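Local atomic coordinates of uncharacterized protein (Parabacteroides merdae, PDB entry 4R7F), a protein that is of unknown function but folds into three immunoglobulin-like beta-sandwich domains, the first related to type 9 secretion system plug proteins. Residues D44-G49 with T92-S97; Y249-M254 with D289-H294; F295-D300 with K331-A336. All coordinates share one frame; numbering follows the deposited sequence.

The three contacts follow one another along the chain, each closing before the next opens. Contact 1 joins strands 39-46 and 96-103 in a four-stranded antiparallel sheet near the N-terminus. Contacts 2 and 3 share strand 290-298: its first half pairs in parallel with strand 248-253, its second half antiparallel with strand 332-340, all in one mixed sheet. The centres of contacts 2 and 3 lie about 15 Å apart, and L253 packs on F295 between them. Contact 1, about 17 Å from contact 2 centre to centre, touches it through probable hydrogen bonds D44 OD2 to Y290 OH and T93 OG1 to D289 OD2, with Y96 packed on Y290; here the N-terminal domain meets the later one.

Contact 1: D44-G49 with T92-S97; sequences DGLGSG and TTTQYS
Y96 lays its CB against L46, CD2 of L46 being 3.6 Å from CB of Y96, and the same Y96 CB lies 3.4 Å from G45 O. With CG between the backbone N and the carbonyl carbon (chi1 64°), the ring rises beside D44. Y96 CD1 then meets D44 CG at 3.6 Å, and Y96 CE1 meets D44 OD2 at 3.7 Å; this oxygen sits over one ring face, the carboxylate turned 28° from the ring plane. At the tip, Y96 OH bonds to A288 O, while the ring meets Y290 edge-to-face. D44 OD2 has its own polar partners, a hydrogen bond to Y290 OH and a salt bridge to K340.

The backbones pair antiparallel inside a four-stranded sheet, as in E-set, immunoglobulin-like domains. G45 and S97 form the hydrogen-bonded pair: G45 N reaches S97 O at 2.9 Å, and S97 N reaches G45 O at 2.9 Å. L46 and Y96 are the neighbouring non-hydrogen-bonded pair. Past the strand end G47 N still bonds to Q95 O at 3.1 Å. At the backbone angles of G47 (phi 106°) a CB would jam against the carbonyl O of L46, which calls for glycine.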
ATOM      1  N   ASP A  44      25.326  -9.786  11.269  1.00 35.95           N
ATOM      2  CA  ASP A  44      26.741  -9.964  11.037  1.00 32.40           C
ATOM      3  C   ASP A  44      27.475 -10.122  12.359  1.00 33.55           C
ATOM      4  O   ASP A  44      27.136  -9.488  13.332  1.00 38.01           O
ATOM      5  CB  ASP A  44      27.324  -8.765  10.308  1.00 36.26           C
ATOM      6  CG  ASP A  44      26.841  -8.639   8.893  1.00 39.65           C
ATOM      7  OD1 ASP A  44      26.429  -9.645   8.281  1.00 39.56           O
ATOM      8  OD2 ASP A  44      26.876  -7.497   8.398  1.00 38.36           O
ATOM      9  N   GLY A  45      28.502 -10.965  12.380  1.00 38.04           N
ATOM     10  CA  GLY A  45      29.523 -10.926  13.433  1.00 36.78           C
ATOM     11  C   GLY A  45      30.821 -10.299  12.908  1.00 40.19           C
ATOM     12  O   GLY A  45      31.380 -10.744  11.898  1.00 41.36           O
ATOM     13  N   LEU A  46      31.315  -9.258  13.572  1.00 42.38           N
ATOM     14  CA  LEU A  46      32.536  -8.571  13.100  1.00 38.92           C
ATOM     15  C   LEU A  46      33.809  -9.288  13.584  1.00 53.23           C
ATOM     16  O   LEU A  46      33.797  -9.958  14.623  1.00 37.31           O
ATOM     17  CB  LEU A  46      32.554  -7.116  13.574  1.00 46.63           C
ATOM     18  CG  LEU A  46      31.402  -6.185  13.169  1.00 53.52           C
ATOM     19  CD1 LEU A  46      31.915  -4.766  13.079  1.00 62.61           C
ATOM     20  CD2 LEU A  46      30.739  -6.530  11.857  1.00 48.16           C
ATOM     21  N   GLY A  47      34.906  -9.106  12.838  1.00 62.59           N
ATOM     22  CA  GLY A  47      36.129  -9.907  12.991  1.00 78.62           C
ATOM     23  C   GLY A  47      36.275 -10.892  11.833  1.00 71.52           C
ATOM     24  O   GLY A  47      35.373 -11.007  10.998  1.00 65.28           O
ATOM     25  N   SER A  48      37.414 -11.583  11.761  1.00 87.58           N
ATOM     26  CA  SER A  48      37.633 -12.623  10.746  0.50 85.82           C
ATOM     27  C   SER A  48      37.168 -13.979  11.266  1.00 98.27           C
ATOM     28  O   SER A  48      36.696 -14.817  10.493  1.00 96.68           O
ATOM     29  CB  SER A  48      39.104 -12.675  10.313  0.50 73.20           C
ATOM     30  OG  SER A  48      39.926 -11.899  11.173  0.50 50.04           O
ATOM     31  N   GLY A  49      37.303 -14.181  12.577  1.00105.17           N
ATOM     32  CA  GLY A  49      36.849 -15.407  13.214  1.00104.74           C
ATOM     33  C   GLY A  49      35.496 -15.886  12.707  1.00121.51           C
ATOM     34  O   GLY A  49      34.527 -15.105  12.618  1.00107.30           O
ATOM     35  N   THR A  92      35.881  -6.063   1.518  1.00 45.99           N
ATOM     36  CA  THR A  92      35.493  -4.975   2.405  1.00 45.30           C
ATOM     37  C   THR A  92      36.598  -4.671   3.378  1.00 44.88           C
ATOM     38  O   THR A  92      37.256  -5.583   3.867  1.00 53.80           O
ATOM     39  CB  THR A  92      34.224  -5.341   3.225  1.00 39.91           C
ATOM     40  OG1 THR A  92      34.488  -6.442   4.132  1.00 34.93           O
ATOM     41  CG2 THR A  92      33.104  -5.714   2.292  1.00 31.75           C
ATOM     42  N   THR A  93      36.772  -3.392   3.706  1.00 46.50           N
ATOM     43  CA  THR A  93      37.740  -2.989   4.726  1.00 42.61           C
ATOM     44  C   THR A  93      37.419  -3.600   6.090  1.00 41.66           C
ATOM     45  O   THR A  93      38.278  -4.136   6.783  1.00 46.33           O
ATOM     46  CB  THR A  93      37.806  -1.467   4.830  1.00 45.37           C
ATOM     47  OG1 THR A  93      36.480  -0.928   4.980  1.00 43.84           O
ATOM     48  CG2 THR A  93      38.453  -0.910   3.545  1.00 44.78           C
ATOM     49  N   THR A  94      36.151  -3.551   6.447  1.00 43.06           N
ATOM     50  CA  THR A  94      35.707  -4.048   7.721  1.00 41.91           C
ATOM     51  C   THR A  94      35.325  -5.506   7.462  1.00 48.32           C
ATOM     52  O   THR A  94      34.433  -5.807   6.633  1.00 44.91           O
ATOM     53  CB  THR A  94      34.502  -3.214   8.237  1.00 41.45           C
ATOM     54  OG1 THR A  94      34.857  -1.834   8.297  1.00 35.50           O
ATOM     55  CG2 THR A  94      34.058  -3.679   9.589  1.00 38.59           C
ATOM     56  N   GLN A  95      36.017  -6.414   8.135  1.00 43.74           N
ATOM     57  CA  GLN A  95      35.740  -7.824   7.962  1.00 50.37           C
ATOM     58  C   GLN A  95      34.630  -8.291   8.900  1.00 45.50           C
ATOM     59  O   GLN A  95      34.530  -7.865  10.056  1.00 39.37           O
ATOM     60  CB  GLN A  95      37.002  -8.652   8.173  1.00 64.93           C
ATOM     61  CG  GLN A  95      37.913  -8.648   6.959  1.00 81.08           C
ATOM     62  CD  GLN A  95      39.260  -9.259   7.257  1.00102.75           C
ATOM     63  OE1 GLN A  95      39.458  -9.863   8.310  1.00 93.33           O
ATOM     64  NE2 GLN A  95      40.198  -9.101   6.335  1.00120.34           N
ATOM     65  N   TYR A  96      33.814  -9.193   8.376  1.00 40.06           N
ATOM     66  CA  TYR A  96      32.716  -9.773   9.104  1.00 39.84           C
ATOM     67  C   TYR A  96      32.251 -11.066   8.444  1.00 39.31           C
ATOM     68  O   TYR A  96      32.573 -11.346   7.273  1.00 46.54           O
ATOM     69  CB  TYR A  96      31.550  -8.756   9.148  1.00 34.44           C
ATOM     70  CG  TYR A  96      30.969  -8.416   7.812  1.00 30.31           C
ATOM     71  CD1 TYR A  96      29.959  -9.182   7.270  1.00 34.09           C
ATOM     72  CD2 TYR A  96      31.417  -7.315   7.085  1.00 33.71           C
ATOM     73  CE1 TYR A  96      29.395  -8.874   6.031  1.00 36.36           C
ATOM     74  CE2 TYR A  96      30.861  -6.999   5.850  1.00 33.64           C
ATOM     75  CZ  TYR A  96      29.838  -7.792   5.319  1.00 33.76           C
ATOM     76  OH  TYR A  96      29.252  -7.507   4.070  1.00 33.16           O
ATOM     77  N   SER A  97      31.467 -11.837   9.193  1.00 41.26           N
ATOM     78  CA  SER A  97      30.717 -12.957   8.625  1.00 48.13           C
ATOM     79  C   SER A  97      29.218 -12.612   8.759  1.00 41.24           C
ATOM     80  O   SER A  97      28.811 -11.942   9.677  1.00 43.00           O
ATOM     81  CB  SER A  97      31.063 -14.300   9.310  1.00 47.07           C
ATOM     82  OG  SER A  97      32.433 -14.405   9.683  1.00 50.57           O
TER

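Contact 2: Y249-M254 with D289-H294; sequences YNVELM and DYYIVH
N250 and H294 meet through one nearly straight hydrogen bond: H294 NE2 donates to N250 OD1 at 2.7 Å, with 173° at the hydrogen. The donor falls on a lone pair in the amide's carbonyl plane, the oxygen lies in the imidazole plane, and the two planes are nearly coplanar, 25° apart. Toward the start of the strands, Y249 CB stands over the centre of the Y291 ring in a CH-pi contact, 3.5 Å from the centroid. The two side chains point the same way, but their rings sit oblique to each other, centroids 5.1 Å apart. V251 CG2 touches the same tyrosine at its edge, 3.8 Å from Y291 CD2; with CG1 anti to the backbone N (chi1 -174°), CG2 is the branch that reaches it.

These side chains are set by a parallel strand pairing, which fixes N250 opposite I292, V251 opposite V293 and E252 opposite H294. Four backbone bonds hold the register, including V251 N to I292 O at 2.8 Å and H294 N to V251 O at 2.9 Å. The pair lies within a mixed five-stranded sheet, consistent with a face of an immunoglobulin-like sandwich; strand 239-245 flanks 248-253 on its other edge.

Further out, N250 ND2 makes a weak hydrogen bond to Y248 O. One water bridges Y249 N to Y290 O, and a second donates to both L253 O and H294 O. L253 CG packs 3.8 Å from V293 CG1, and M227 of strand 225-228 touches L253 and V293.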
ATOM      1  N   TYR A 249      36.205   4.028   6.253  1.00 35.07           N
ATOM      2  CA  TYR A 249      35.601   5.166   5.552  1.00 40.43           C
ATOM      3  C   TYR A 249      34.601   5.838   6.474  1.00 32.83           C
ATOM      4  O   TYR A 249      33.963   5.178   7.278  1.00 38.40           O
ATOM      5  CB  TYR A 249      34.887   4.725   4.278  1.00 37.77           C
ATOM      6  CG  TYR A 249      35.848   4.385   3.196  1.00 37.60           C
ATOM      7  CD1 TYR A 249      36.364   5.376   2.373  1.00 46.53           C
ATOM      8  CD2 TYR A 249      36.261   3.073   2.996  1.00 43.12           C
ATOM      9  CE1 TYR A 249      37.259   5.070   1.375  1.00 44.11           C
ATOM     10  CE2 TYR A 249      37.156   2.760   1.990  1.00 42.55           C
ATOM     11  CZ  TYR A 249      37.659   3.762   1.189  1.00 45.00           C
ATOM     12  OH  TYR A 249      38.555   3.456   0.175  1.00 58.28           O
ATOM     13  N   ASN A 250      34.497   7.150   6.351  1.00 35.32           N
ATOM     14  CA  ASN A 250      33.645   7.974   7.185  1.00 38.00           C
ATOM     15  C   ASN A 250      32.688   8.727   6.292  1.00 40.72           C
ATOM     16  O   ASN A 250      33.097   9.459   5.385  1.00 35.95           O
ATOM     17  CB  ASN A 250      34.466   8.993   7.990  1.00 35.84           C
ATOM     18  CG  ASN A 250      35.116   8.383   9.230  1.00 36.36           C
ATOM     19  OD1 ASN A 250      34.686   8.635  10.343  1.00 39.93           O
ATOM     20  ND2 ASN A 250      36.162   7.578   9.038  1.00 43.53           N
ATOM     21  N   VAL A 251      31.412   8.546   6.562  1.00 31.44           N
ATOM     22  CA  VAL A 251      30.375   9.269   5.867  1.00 34.30           C
ATOM     23  C   VAL A 251      29.849  10.455   6.659  1.00 35.63           C
ATOM     24  O   VAL A 251      29.167  10.265   7.662  1.00 37.58           O
ATOM     25  CB  VAL A 251      29.200   8.361   5.578  1.00 29.31           C
ATOM     26  CG1 VAL A 251      28.188   9.112   4.711  1.00 39.23           C
ATOM     27  CG2 VAL A 251      29.688   7.071   4.928  1.00 32.76           C
ATOM     28  N   GLU A 252      30.144  11.671   6.194  1.00 38.20           N
ATOM     29  CA  GLU A 252      29.588  12.869   6.805  1.00 39.50           C
ATOM     30  C   GLU A 252      28.235  13.131   6.154  1.00 40.66           C
ATOM     31  O   GLU A 252      28.159  13.440   4.970  1.00 34.95           O
ATOM     32  CB  GLU A 252      30.529  14.072   6.639  1.00 42.08           C
ATOM     33  CG  GLU A 252      30.278  15.205   7.644  1.00 64.90           C
ATOM     34  CD  GLU A 252      30.583  16.604   7.083  1.00 75.37           C
ATOM     35  OE1 GLU A 252      31.198  16.678   6.004  1.00 67.37           O
ATOM     36  OE2 GLU A 252      30.210  17.632   7.710  1.00 63.32           O
ATOM     37  N   LEU A 253      27.163  12.974   6.924  1.00 40.12           N
ATOM     38  CA  LEU A 253      25.853  13.262   6.428  1.00 32.54           C
ATOM     39  C   LEU A 253      25.673  14.768   6.469  1.00 30.68           C
ATOM     40  O   LEU A 253      26.248  15.463   7.311  1.00 31.31           O
ATOM     41  CB  LEU A 253      24.762  12.616   7.288  1.00 32.24           C
ATOM     42  CG  LEU A 253      24.671  11.106   7.380  1.00 36.32           C
ATOM     43  CD1 LEU A 253      23.532  10.645   8.300  1.00 41.35           C
ATOM     44  CD2 LEU A 253      24.444  10.567   6.018  1.00 29.27           C
HETATM   45  N   MSE A 254      24.858  15.250   5.544  1.00 30.00           N
HETATM   46  CA  MSE A 254      24.420  16.626   5.526  1.00 32.94           C
HETATM   47  C   MSE A 254      23.717  16.909   6.814  1.00 33.45           C
HETATM   48  O   MSE A 254      23.195  16.005   7.480  1.00 30.72           O
HETATM   49  CB  MSE A 254      23.450  16.832   4.373  1.00 34.50           C
HETATM   50  CG  MSE A 254      24.182  16.825   3.019  1.00 35.76           C
HETATM   51 SE   MSE A 254      22.828  17.050   1.608  0.75 39.28          SE
HETATM   52  CE  MSE A 254      24.136  17.117   0.128  1.00 57.63           C
ATOM     53  N   ASP A 289      30.212  -2.953   2.801  1.00 34.08           N
ATOM     54  CA  ASP A 289      31.229  -2.629   3.799  1.00 34.75           C
ATOM     55  C   ASP A 289      30.560  -1.877   4.973  1.00 39.21           C
ATOM     56  O   ASP A 289      29.374  -1.534   4.895  1.00 37.02           O
ATOM     57  CB  ASP A 289      32.331  -1.770   3.116  1.00 33.20           C
ATOM     58  CG  ASP A 289      33.665  -1.828   3.835  1.00 34.73           C
ATOM     59  OD1 ASP A 289      33.713  -2.361   4.975  1.00 36.67           O
ATOM     60  OD2 ASP A 289      34.669  -1.325   3.267  1.00 41.91           O
ATOM     61  N   TYR A 290      31.326  -1.621   6.036  1.00 37.58           N
ATOM     62  CA  TYR A 290      30.858  -0.936   7.236  1.00 32.05           C
ATOM     63  C   TYR A 290      31.663   0.337   7.296  1.00 30.34           C
ATOM     64  O   TYR A 290      32.891   0.285   7.332  1.00 37.06           O
ATOM     65  CB  TYR A 290      31.091  -1.761   8.547  1.00 34.47           C
ATOM     66  CG  TYR A 290      29.982  -2.775   8.881  1.00 30.40           C
ATOM     67  CD1 TYR A 290      30.000  -4.073   8.371  1.00 32.14           C
ATOM     68  CD2 TYR A 290      28.914  -2.422   9.665  1.00 30.84           C
ATOM     69  CE1 TYR A 290      28.992  -4.981   8.648  1.00 31.13           C
ATOM     70  CE2 TYR A 290      27.892  -3.322   9.947  1.00 34.92           C
ATOM     71  CZ  TYR A 290      27.926  -4.590   9.444  1.00 33.04           C
ATOM     72  OH  TYR A 290      26.901  -5.451   9.747  1.00 34.91           O
ATOM     73  N   TYR A 291      30.964   1.473   7.325  1.00 32.75           N
ATOM     74  CA  TYR A 291      31.575   2.788   7.388  1.00 32.68           C
ATOM     75  C   TYR A 291      31.100   3.451   8.679  1.00 33.84           C
ATOM     76  O   TYR A 291      30.067   3.078   9.224  1.00 37.02           O
ATOM     77  CB  TYR A 291      31.170   3.646   6.179  1.00 35.31           C
ATOM     78  CG  TYR A 291      31.632   3.163   4.792  1.00 39.81           C
ATOM     79  CD1 TYR A 291      32.479   2.056   4.622  1.00 39.65           C
ATOM     80  CD2 TYR A 291      31.221   3.831   3.642  1.00 36.51           C
ATOM     81  CE1 TYR A 291      32.883   1.639   3.352  1.00 39.44           C
ATOM     82  CE2 TYR A 291      31.635   3.426   2.379  1.00 40.66           C
ATOM     83  CZ  TYR A 291      32.468   2.333   2.234  1.00 41.47           C
ATOM     84  OH  TYR A 291      32.860   1.930   0.971  1.00 44.31           O
ATOM     85  N   ILE A 292      31.858   4.416   9.181  1.00 34.13           N
ATOM     86  CA  ILE A 292      31.401   5.227  10.295  1.00 34.94           C
ATOM     87  C   ILE A 292      30.502   6.298   9.729  1.00 39.79           C
ATOM     88  O   ILE A 292      30.960   7.133   8.955  1.00 31.95           O
ATOM     89  CB  ILE A 292      32.533   5.965  11.013  1.00 41.11           C
ATOM     90  CG1 ILE A 292      33.582   5.000  11.538  1.00 37.21           C
ATOM     91  CG2 ILE A 292      31.978   6.778  12.173  1.00 34.57           C
ATOM     92  CD1 ILE A 292      33.044   4.083  12.592  1.00 43.82           C
ATOM     93  N   VAL A 293      29.227   6.294  10.109  1.00 28.40           N
ATOM     94  CA  VAL A 293      28.337   7.352   9.636  1.00 27.45           C
ATOM     95  C   VAL A 293      28.114   8.412  10.703  1.00 26.03           C
ATOM     96  O   VAL A 293      27.828   8.083  11.833  1.00 28.63           O
ATOM     97  CB  VAL A 293      27.024   6.772   9.157  1.00 28.40           C
ATOM     98  CG1 VAL A 293      26.132   7.859   8.597  1.00 29.23           C
ATOM     99  CG2 VAL A 293      27.315   5.679   8.135  1.00 27.52           C
ATOM    100  N   HIS A 294      28.239   9.686  10.307  1.00 30.05           N
ATOM    101  CA  HIS A 294      28.164  10.807  11.211  1.00 31.09           C
ATOM    102  C   HIS A 294      26.881  11.568  11.011  1.00 31.32           C
ATOM    103  O   HIS A 294      26.642  12.123   9.927  1.00 29.73           O
ATOM    104  CB  HIS A 294      29.318  11.790  11.004  1.00 29.69           C
ATOM    105  CG  HIS A 294      30.662  11.190  11.209  1.00 28.37           C
ATOM    106  ND1 HIS A 294      31.358  11.302  12.393  1.00 32.72           N
ATOM    107  CD2 HIS A 294      31.442  10.459  10.383  1.00 31.98           C
ATOM    108  CE1 HIS A 294      32.502  10.659  12.289  1.00 27.92           C
ATOM    109  NE2 HIS A 294      32.568  10.123  11.087  1.00 32.74           N
TER
HETATM  110  O   HOH W   1      35.375   1.369   6.322  1.00 35.32           O
HETATM  111  O   HOH W   2      26.780  14.794   9.838  1.00 36.09           O

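Contact 3: F295-D300 with K331-A336; sequences FTLACD and KQYEKA
F295 N donates to K335 O at 2.8 Å in an almost linear bond, 178° at the hydrogen, and K335 N returns one to F295 O. Two residues along, L297 N reaches Y333 O at 2.8 Å, answered by Y333 N to L297 O at 2.9 Å. These reciprocal bonds mark F295/K335 and L297/Y333 as the hydrogen-bonded pairs of an antiparallel pairing; T296 and E334 form the non-hydrogen-bonded pair between them. A water joins the pairs from the T296 side: it donates to F295 O and E334 OE1 and accepts from T296 OG1. The other carboxylate oxygen of the glutamate, OE2, is held by T330 OG1.

Regular pairing fails toward C299, where C299 O and K331 O stand 3.0 Å apart, two acceptors with no hydrogen bond between them. K331 and Q332 both face N327 in a G1 beta bulge, to which the positive phi of K331 (54°) belongs.

On the face carrying L297 and Y333, their side chains run side by side, CB to CB at 4.0 Å. C299 SG approaches the Y333 ring from its edge, in plane, 3.8 Å from Y333 CE2, a sulfur-aromatic contact. On this same face F295 meets Y346 edge-to-face and touches L309 and Y348, of strands 305-310 and 342-352, probably the other sheet of the sandwich, while K335 NZ bonds to K323 O. On the opposite face, T296 CG2 lies against the side chain of Q332.

The chemistry thus divides by face: aromatic and aliphatic groups, with K335 leading its amine away, face the second sheet, whereas threonine, glutamine and glutamate, with a water, occupy the outer side.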
ATOM      1  N   PHE A 295      26.085  11.619  12.081  1.00 28.57           N
ATOM      2  CA  PHE A 295      24.798  12.323  12.072  1.00 29.77           C
ATOM      3  C   PHE A 295      24.948  13.622  12.814  1.00 30.21           C
ATOM      4  O   PHE A 295      25.598  13.651  13.859  1.00 32.96           O
ATOM      5  CB  PHE A 295      23.724  11.522  12.798  1.00 33.12           C
ATOM      6  CG  PHE A 295      23.353  10.229  12.128  1.00 31.63           C
ATOM      7  CD1 PHE A 295      24.150   9.114  12.260  1.00 25.81           C
ATOM      8  CD2 PHE A 295      22.175  10.119  11.432  1.00 32.43           C
ATOM      9  CE1 PHE A 295      23.781   7.927  11.685  1.00 26.61           C
ATOM     10  CE2 PHE A 295      21.812   8.934  10.839  1.00 27.48           C
ATOM     11  CZ  PHE A 295      22.612   7.835  10.971  1.00 28.12           C
ATOM     12  N   THR A 296      24.292  14.661  12.306  1.00 26.71           N
ATOM     13  CA  THR A 296      24.339  15.979  12.892  1.00 30.56           C
ATOM     14  C   THR A 296      22.961  16.584  12.887  1.00 27.78           C
ATOM     15  O   THR A 296      22.350  16.663  11.820  1.00 33.93           O
ATOM     16  CB  THR A 296      25.285  16.902  12.086  1.00 34.53           C
ATOM     17  OG1 THR A 296      26.614  16.371  12.136  1.00 39.05           O
ATOM     18  CG2 THR A 296      25.322  18.253  12.688  1.00 37.59           C
ATOM     19  N   LEU A 297      22.466  16.997  14.062  1.00 28.19           N
ATOM     20  CA  LEU A 297      21.211  17.746  14.166  1.00 27.08           C
ATOM     21  C   LEU A 297      21.477  19.110  14.773  1.00 29.96           C
ATOM     22  O   LEU A 297      21.763  19.209  15.948  1.00 32.24           O
ATOM     23  CB  LEU A 297      20.170  16.981  14.989  1.00 29.21           C
ATOM     24  CG  LEU A 297      18.866  17.734  15.331  1.00 36.31           C
ATOM     25  CD1 LEU A 297      18.082  18.080  14.072  1.00 33.63           C
ATOM     26  CD2 LEU A 297      18.003  16.939  16.290  1.00 29.07           C
ATOM     27  N   ALA A 298      21.386  20.162  13.957  1.00 31.91           N
ATOM     28  CA  ALA A 298      21.709  21.530  14.394  1.00 33.07           C
ATOM     29  C   ALA A 298      20.495  22.228  14.985  1.00 31.64           C
ATOM     30  O   ALA A 298      19.611  22.605  14.280  1.00 30.08           O
ATOM     31  CB  ALA A 298      22.260  22.359  13.243  1.00 26.54           C
ATOM     32  N   CYS A 299      20.468  22.376  16.299  1.00 34.81           N
ATOM     33  CA  CYS A 299      19.447  23.125  16.973  1.00 33.21           C
ATOM     34  C   CYS A 299      19.994  23.342  18.328  1.00 37.25           C
ATOM     35  O   CYS A 299      21.039  22.746  18.688  1.00 35.90           O
ATOM     36  CB  CYS A 299      18.116  22.382  17.017  1.00 31.95           C
ATOM     37  SG  CYS A 299      18.173  20.757  17.764  1.00 36.73           S
ATOM     38  N   ASP A 300      19.332  24.227  19.058  1.00 30.78           N
ATOM     39  CA  ASP A 300      19.650  24.471  20.463  1.00 32.57           C
ATOM     40  C   ASP A 300      19.259  23.229  21.202  1.00 37.55           C
ATOM     41  O   ASP A 300      18.364  22.527  20.728  1.00 34.43           O
ATOM     42  CB  ASP A 300      18.796  25.617  20.986  1.00 37.94           C
ATOM     43  CG  ASP A 300      19.333  26.988  20.571  1.00 40.58           C
ATOM     44  OD1 ASP A 300      20.473  27.100  20.020  1.00 46.74           O
ATOM     45  OD2 ASP A 300      18.621  27.957  20.854  1.00 41.87           O
ATOM     46  N   LYS A 331      27.015  23.589  18.873  1.00 38.86           N
ATOM     47  CA  LYS A 331      25.559  23.664  19.063  1.00 34.72           C
ATOM     48  C   LYS A 331      24.749  22.655  18.232  1.00 33.28           C
ATOM     49  O   LYS A 331      23.792  23.006  17.527  1.00 34.92           O
ATOM     50  CB  LYS A 331      25.055  25.085  18.833  1.00 46.62           C
ATOM     51  CG  LYS A 331      25.761  26.146  19.665  1.00 48.99           C
ATOM     52  CD  LYS A 331      25.619  25.906  21.159  1.00 65.00           C
ATOM     53  CE  LYS A 331      26.588  26.802  21.938  1.00 73.47           C
ATOM     54  NZ  LYS A 331      26.656  26.420  23.382  1.00 61.97           N
ATOM     55  N   GLN A 332      25.132  21.393  18.346  1.00 30.16           N
ATOM     56  CA  GLN A 332      24.533  20.322  17.558  1.00 30.69           C
ATOM     57  C   GLN A 332      24.461  19.055  18.352  1.00 32.10           C
ATOM     58  O   GLN A 332      25.344  18.771  19.165  1.00 30.09           O
ATOM     59  CB  GLN A 332      25.386  20.046  16.351  1.00 32.49           C
ATOM     60  CG  GLN A 332      25.560  21.267  15.460  1.00 37.89           C
ATOM     61  CD  GLN A 332      26.525  21.002  14.342  1.00 40.53           C
ATOM     62  OE1 GLN A 332      27.497  20.247  14.495  1.00 36.96           O
ATOM     63  NE2 GLN A 332      26.275  21.622  13.217  1.00 31.02           N
ATOM     64  N   TYR A 333      23.410  18.293  18.118  1.00 28.97           N
ATOM     65  CA  TYR A 333      23.389  16.885  18.517  1.00 28.72           C
ATOM     66  C   TYR A 333      24.234  16.133  17.482  1.00 25.60           C
ATOM     67  O   TYR A 333      24.103  16.379  16.290  1.00 29.77           O
ATOM     68  CB  TYR A 333      21.949  16.368  18.539  1.00 26.67           C
ATOM     69  CG  TYR A 333      21.072  16.897  19.679  1.00 25.05           C
ATOM     70  CD1 TYR A 333      21.065  16.271  20.916  1.00 27.32           C
ATOM     71  CD2 TYR A 333      20.240  17.971  19.500  1.00 23.06           C
ATOM     72  CE1 TYR A 333      20.298  16.729  21.956  1.00 23.76           C
ATOM     73  CE2 TYR A 333      19.431  18.429  20.517  1.00 25.94           C
ATOM     74  CZ  TYR A 333      19.452  17.808  21.752  1.00 30.55           C
ATOM     75  OH  TYR A 333      18.640  18.253  22.799  1.00 29.69           O
ATOM     76  N   GLU A 334      25.118  15.250  17.929  1.00 25.96           N
ATOM     77  CA  GLU A 334      25.993  14.527  17.037  1.00 26.85           C
ATOM     78  C   GLU A 334      26.202  13.104  17.487  1.00 29.74           C
ATOM     79  O   GLU A 334      26.301  12.833  18.668  1.00 27.36           O
ATOM     80  CB  GLU A 334      27.360  15.215  16.931  1.00 28.32           C
ATOM     81  CG  GLU A 334      27.327  16.567  16.213  1.00 36.00           C
ATOM     82  CD  GLU A 334      28.710  17.189  15.973  1.00 40.62           C
ATOM     83  OE1 GLU A 334      29.633  16.432  15.622  1.00 59.21           O
ATOM     84  OE2 GLU A 334      28.863  18.443  16.092  1.00 40.96           O
ATOM     85  N   LYS A 335      26.286  12.203  16.514  1.00 27.39           N
ATOM     86  CA  LYS A 335      26.591  10.818  16.768  1.00 34.21           C
ATOM     87  C   LYS A 335      27.289  10.135  15.569  1.00 27.68           C
ATOM     88  O   LYS A 335      26.959  10.379  14.388  1.00 31.82           O
ATOM     89  CB  LYS A 335      25.308  10.068  17.166  1.00 28.07           C
ATOM     90  CG  LYS A 335      25.548   8.656  17.701  1.00 29.94           C
ATOM     91  CD  LYS A 335      24.280   8.047  18.287  1.00 34.04           C
ATOM     92  CE  LYS A 335      24.568   6.888  19.214  1.00 38.94           C
ATOM     93  NZ  LYS A 335      24.801   7.335  20.606  1.00 38.48           N
ATOM     94  N   ALA A 336      28.250   9.273  15.914  1.00 27.70           N
ATOM     95  CA  ALA A 336      28.984   8.418  14.961  1.00 28.98           C
ATOM     96  C   ALA A 336      28.468   7.027  15.149  1.00 30.15           C
ATOM     97  O   ALA A 336      28.418   6.554  16.275  1.00 33.04           O
ATOM     98  CB  ALA A 336      30.476   8.428  15.264  1.00 27.56           C
TER
HETATM   99  O   HOH W   3      28.438  14.177  13.646  1.00 38.78           O